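Side-chain contacts in N-alpha-acetyltransferase 35, NatC auxiliary subunit (Saccharomyces cerevisiae, PDB 6YGA), which serves as the auxiliary subunit Mak10 of the yeast NatC N-terminal acetyltransferase, the complex that acetylates the N-terminal methionine of L-A virus Gag protein: residues A316-E321 and V368-A373; K502-L507 and E511-L516. All blocks are in the same frame, centred on the assembly; numbering follows the deposited sequence.

Interaction 1 (A316-E321 and V368-A373); sequences AESALE and VKEFSA
The backbone N of Ala319 donates to Glu370 OE2 at 2.9 Å, meeting the carboxylate oxygen on its syn side and 16° out of the carboxylate plane. The other oxygen of the same group is engaged one residue further on, where Leu320 N lies 3.0 Å from Glu370 OE1 in a weak, more bent bond. One carboxylate thus spans two successive amides in the first turn of helix 319-328. It is carried there from the side of helix 360-372 by an extended chain, with CG anti to the carbonyl carbon of Glu370 (chi1 -64°). Carbon atoms close round the oxygens: Ala319 CB stands 3.4 Å from Glu370 OE2, and Ser318 CB is 3.6 Å from the same atom. Ser318 occupies the N-cap, and its OG accepts a weak bond of 3.3 Å from Glu321 N. The side chain of Glu321 turns back in its own segment, where OE1 takes a nearly straight 2.7 Å bond from Glu317 N, while its OE2 forms a salt bridge with Arg665. The amides of a first helical turn have no preceding carbonyls of the helix to pair with; Glu370, coming from helix 360-372, takes those of Ala319 and, weakly, Leu320, and the Ser318 side chain weakly takes that of Glu321. The negative charge of the carboxylate would probably be favourable at this helix end.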
# COMPACT_ATOMS: atom_id res chain seq x y z
N ALA B 316 -26.65 -5.82 9.64
CA ALA B 316 -26.26 -5.68 11.04
C ALA B 316 -27.37 -5.03 11.85
O ALA B 316 -28.02 -4.09 11.41
CB ALA B 316 -24.98 -4.86 11.15
N GLU B 317 -27.59 -5.56 13.05
CA GLU B 317 -28.61 -5.06 13.96
C GLU B 317 -28.03 -4.46 15.23
O GLU B 317 -28.79 -4.06 16.12
CB GLU B 317 -29.60 -6.17 14.32
CG GLU B 317 -30.64 -6.47 13.25
CD GLU B 317 -31.52 -5.28 12.94
OE1 GLU B 317 -31.46 -4.76 11.80
OE2 GLU B 317 -32.28 -4.85 13.84
N SER B 318 -26.70 -4.36 15.34
CA SER B 318 -26.08 -3.78 16.52
C SER B 318 -24.72 -3.22 16.15
O SER B 318 -24.17 -3.53 15.09
CB SER B 318 -25.96 -4.81 17.66
OG SER B 318 -25.01 -5.81 17.34
N ALA B 319 -24.18 -2.39 17.04
CA ALA B 319 -22.85 -1.84 16.82
C ALA B 319 -21.78 -2.92 16.91
O ALA B 319 -20.74 -2.82 16.25
CB ALA B 319 -22.56 -0.73 17.83
N LEU B 320 -22.02 -3.97 17.71
CA LEU B 320 -21.05 -5.04 17.83
C LEU B 320 -20.96 -5.86 16.55
O LEU B 320 -19.89 -6.37 16.20
CB LEU B 320 -21.40 -5.93 19.02
CG LEU B 320 -20.38 -7.00 19.42
CD1 LEU B 320 -18.98 -6.41 19.47
CD2 LEU B 320 -20.76 -7.60 20.76
N GLU B 321 -22.07 -5.98 15.82
CA GLU B 321 -22.05 -6.74 14.57
C GLU B 321 -21.29 -6.00 13.48
O GLU B 321 -20.57 -6.62 12.69
CB GLU B 321 -23.48 -7.07 14.13
CG GLU B 321 -24.12 -8.18 14.96
CD GLU B 321 -25.55 -8.49 14.54
OE1 GLU B 321 -26.12 -7.71 13.74
OE2 GLU B 321 -26.10 -9.51 15.00
N VAL B 368 -20.65 2.85 22.76
CA VAL B 368 -20.44 3.10 24.19
C VAL B 368 -21.46 2.33 25.01
O VAL B 368 -21.14 1.76 26.06
CB VAL B 368 -20.49 4.61 24.48
CG1 VAL B 368 -20.31 4.86 25.97
CG2 VAL B 368 -19.42 5.34 23.68
N LYS B 369 -22.71 2.30 24.55
CA LYS B 369 -23.77 1.64 25.31
C LYS B 369 -23.55 0.14 25.40
O LYS B 369 -23.73 -0.46 26.46
CB LYS B 369 -25.13 1.94 24.67
CG LYS B 369 -26.27 1.09 25.18
CD LYS B 369 -27.61 1.74 24.86
CE LYS B 369 -28.70 0.70 24.66
NZ LYS B 369 -28.51 -0.08 23.40
N GLU B 370 -23.15 -0.50 24.30
CA GLU B 370 -22.96 -1.94 24.33
C GLU B 370 -21.72 -2.33 25.14
O GLU B 370 -21.66 -3.44 25.68
CB GLU B 370 -22.89 -2.51 22.91
CG GLU B 370 -24.20 -2.32 22.13
CD GLU B 370 -24.11 -2.80 20.68
OE1 GLU B 370 -23.34 -3.74 20.41
OE2 GLU B 370 -24.80 -2.23 19.82
N PHE B 371 -20.74 -1.43 25.24
CA PHE B 371 -19.54 -1.70 26.02
C PHE B 371 -19.71 -1.37 27.50
O PHE B 371 -19.11 -2.05 28.35
CB PHE B 371 -18.36 -0.92 25.45
CG PHE B 371 -17.08 -1.12 26.22
CD1 PHE B 371 -16.27 -2.21 25.97
CD2 PHE B 371 -16.68 -0.20 27.19
CE1 PHE B 371 -15.08 -2.40 26.67
CE2 PHE B 371 -15.50 -0.38 27.90
CZ PHE B 371 -14.70 -1.48 27.64
N SER B 372 -20.51 -0.36 27.83
CA SER B 372 -20.66 0.08 29.21
C SER B 372 -22.03 -0.22 29.81
O SER B 372 -22.17 -0.16 31.03
CB SER B 372 -20.39 1.58 29.34
OG SER B 372 -21.44 2.33 28.75
N ALA B 373 -23.03 -0.52 28.98
CA ALA B 373 -24.38 -0.83 29.45
C ALA B 373 -24.99 0.33 30.23
O ALA B 373 -25.67 0.13 31.24
CB ALA B 373 -24.40 -2.12 30.28

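Interaction 2 (K502-L507 and E511-L516); sequences KKLKKL and EKKDQL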
# COMPACT_ATOMS: atom_id res chain seq x y z
N LYS B 502 -34.67 -9.60 46.19
CA LYS B 502 -34.58 -10.23 47.50
C LYS B 502 -35.29 -9.39 48.56
O LYS B 502 -35.97 -9.93 49.44
CB LYS B 502 -33.11 -10.43 47.89
CG LYS B 502 -32.33 -11.40 47.02
CD LYS B 502 -31.07 -11.87 47.73
CE LYS B 502 -30.12 -12.61 46.80
NZ LYS B 502 -29.47 -11.69 45.83
N LYS B 503 -35.14 -8.06 48.49
CA LYS B 503 -35.77 -7.19 49.47
C LYS B 503 -37.29 -7.18 49.32
O LYS B 503 -38.01 -7.05 50.31
CB LYS B 503 -35.21 -5.78 49.35
CG LYS B 503 -35.70 -4.80 50.41
CD LYS B 503 -35.18 -3.40 50.14
CE LYS B 503 -35.91 -2.37 50.98
NZ LYS B 503 -35.65 -0.98 50.51
N LEU B 504 -37.78 -7.33 48.09
CA LEU B 504 -39.23 -7.36 47.86
C LEU B 504 -39.87 -8.56 48.56
O LEU B 504 -40.95 -8.44 49.14
CB LEU B 504 -39.53 -7.39 46.37
CG LEU B 504 -39.48 -6.07 45.61
CD1 LEU B 504 -39.59 -6.31 44.11
CD2 LEU B 504 -40.59 -5.15 46.09
N LYS B 505 -39.21 -9.72 48.49
CA LYS B 505 -39.77 -10.92 49.11
C LYS B 505 -39.91 -10.75 50.62
O LYS B 505 -40.87 -11.26 51.22
CB LYS B 505 -38.89 -12.13 48.79
CG LYS B 505 -38.68 -12.36 47.30
CD LYS B 505 -37.88 -13.63 47.03
CE LYS B 505 -37.69 -13.86 45.54
NZ LYS B 505 -37.01 -15.15 45.25
N LYS B 506 -38.98 -10.04 51.25
CA LYS B 506 -39.07 -9.80 52.68
C LYS B 506 -40.20 -8.83 53.02
O LYS B 506 -40.80 -8.94 54.10
CB LYS B 506 -37.74 -9.26 53.22
CG LYS B 506 -36.51 -9.99 52.72
CD LYS B 506 -35.25 -9.16 52.96
CE LYS B 506 -34.01 -9.85 52.41
NZ LYS B 506 -32.81 -8.97 52.52
N LEU B 507 -40.50 -7.91 52.12
CA LEU B 507 -41.47 -6.85 52.40
C LEU B 507 -42.90 -7.36 52.31
O LEU B 507 -43.26 -8.09 51.38
CB LEU B 507 -41.28 -5.68 51.43
CG LEU B 507 -40.10 -4.73 51.67
CD1 LEU B 507 -40.06 -3.66 50.60
CD2 LEU B 507 -40.20 -4.10 53.05
N GLU B 511 -47.15 0.75 51.07
CA GLU B 511 -46.88 1.78 50.07
C GLU B 511 -45.40 1.84 49.72
O GLU B 511 -45.05 2.14 48.57
CB GLU B 511 -47.38 3.14 50.55
CG GLU B 511 -47.29 4.24 49.50
CD GLU B 511 -47.97 3.88 48.19
OE1 GLU B 511 -48.99 3.16 48.22
OE2 GLU B 511 -47.47 4.31 47.13
N LYS B 512 -44.52 1.56 50.67
CA LYS B 512 -43.09 1.54 50.36
C LYS B 512 -42.73 0.36 49.47
O LYS B 512 -41.80 0.47 48.65
CB LYS B 512 -42.27 1.50 51.65
CG LYS B 512 -42.52 2.69 52.57
CD LYS B 512 -41.53 2.71 53.72
CE LYS B 512 -41.75 3.93 54.61
NZ LYS B 512 -40.71 4.05 55.67
N LYS B 513 -43.44 -0.76 49.59
CA LYS B 513 -43.20 -1.89 48.70
C LYS B 513 -43.59 -1.56 47.27
O LYS B 513 -42.95 -2.05 46.32
CB LYS B 513 -43.95 -3.13 49.18
CG LYS B 513 -43.75 -4.35 48.30
CD LYS B 513 -44.36 -5.60 48.89
CE LYS B 513 -44.06 -6.81 48.03
NZ LYS B 513 -44.62 -8.07 48.59
N ASP B 514 -44.62 -0.73 47.08
CA ASP B 514 -44.98 -0.27 45.74
C ASP B 514 -43.83 0.51 45.11
O ASP B 514 -43.55 0.36 43.91
CB ASP B 514 -46.24 0.58 45.79
CG ASP B 514 -47.45 -0.19 46.29
OD1 ASP B 514 -47.33 -1.41 46.51
OD2 ASP B 514 -48.52 0.43 46.47
N GLN B 515 -43.16 1.35 45.90
CA GLN B 515 -42.01 2.10 45.39
C GLN B 515 -40.90 1.15 44.94
O GLN B 515 -40.36 1.30 43.84
CB GLN B 515 -41.49 3.05 46.47
CG GLN B 515 -42.57 3.73 47.30
CD GLN B 515 -43.32 4.79 46.53
OE1 GLN B 515 -42.90 5.22 45.46
NE2 GLN B 515 -44.45 5.23 47.08
N LEU B 516 -40.56 0.18 45.78
CA LEU B 516 -39.49 -0.75 45.45
C LEU B 516 -39.85 -1.61 44.24
O LEU B 516 -38.99 -1.87 43.39
CB LEU B 516 -39.17 -1.64 46.66
CG LEU B 516 -37.96 -2.56 46.51
CD1 LEU B 516 -36.70 -1.73 46.28
CD2 LEU B 516 -37.81 -3.44 47.74
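The helical segments 502-506 and 511-516 run nearly antiparallel, at 161° between their directions, with their axes 10.3 Å apart at closest approach. The backbones come nearest at Leu507 and Lys513, whose CA atoms are 6.4 Å apart; Leu507 is the residue at which the first helix gives way to the turn. Leu516 reaches across from the second helix with CG anti to its backbone N (chi1 -173°), and the next torsion (chi2 61°) sets CD2 among Lys503, Leu504 and Leu507. Leu507 CD1 touches this methyl at 3.6 Å, the two leucines crossing at about a right angle. Leu504 lies alongside Leu516 and points the opposite way, its CD2 at 3.7 Å from Leu516 CD2. Lys503 is exposed, and its aliphatic part runs obliquely over the same methyl, with CD 3.6 Å from Leu516 CD2. The arrangement is the tip of a helical hairpin, in which the long helices 465-506 and 511-564 are joined by a short connection; at the tip three leucines and the aliphatic parts of two lysines pack between them. Lys513 closes the side nearer the turn. Its fully extended chain passes Leu504, where CG is 3.9 Å from Leu504 CD2, and ends in a 3.1 Å hydrogen bond from NZ to Leu507 O, approached from above the carbonyl plane.

Followed from the N terminus, the chain first forms interaction 1, which brings the start of helix 319-328 back together with the end of helix 360-372 and closes a loop of 46 residues, a little over half of them helical. Interaction 2 comes later and closes only the four-residue connection between helices 465-506 and 511-564. The two are in series, neither nested nor crossed, and their centres lie 33 Å apart. The long helices nevertheless join them: helix 511-564 starts at the hairpin tip and farther along contacts interaction 1, with Phe537 against Leu320 and Thr534 OG1 hydrogen-bonded to Glu370 O, while Phe482 and Leu483 of helix 465-506 meet Phe371.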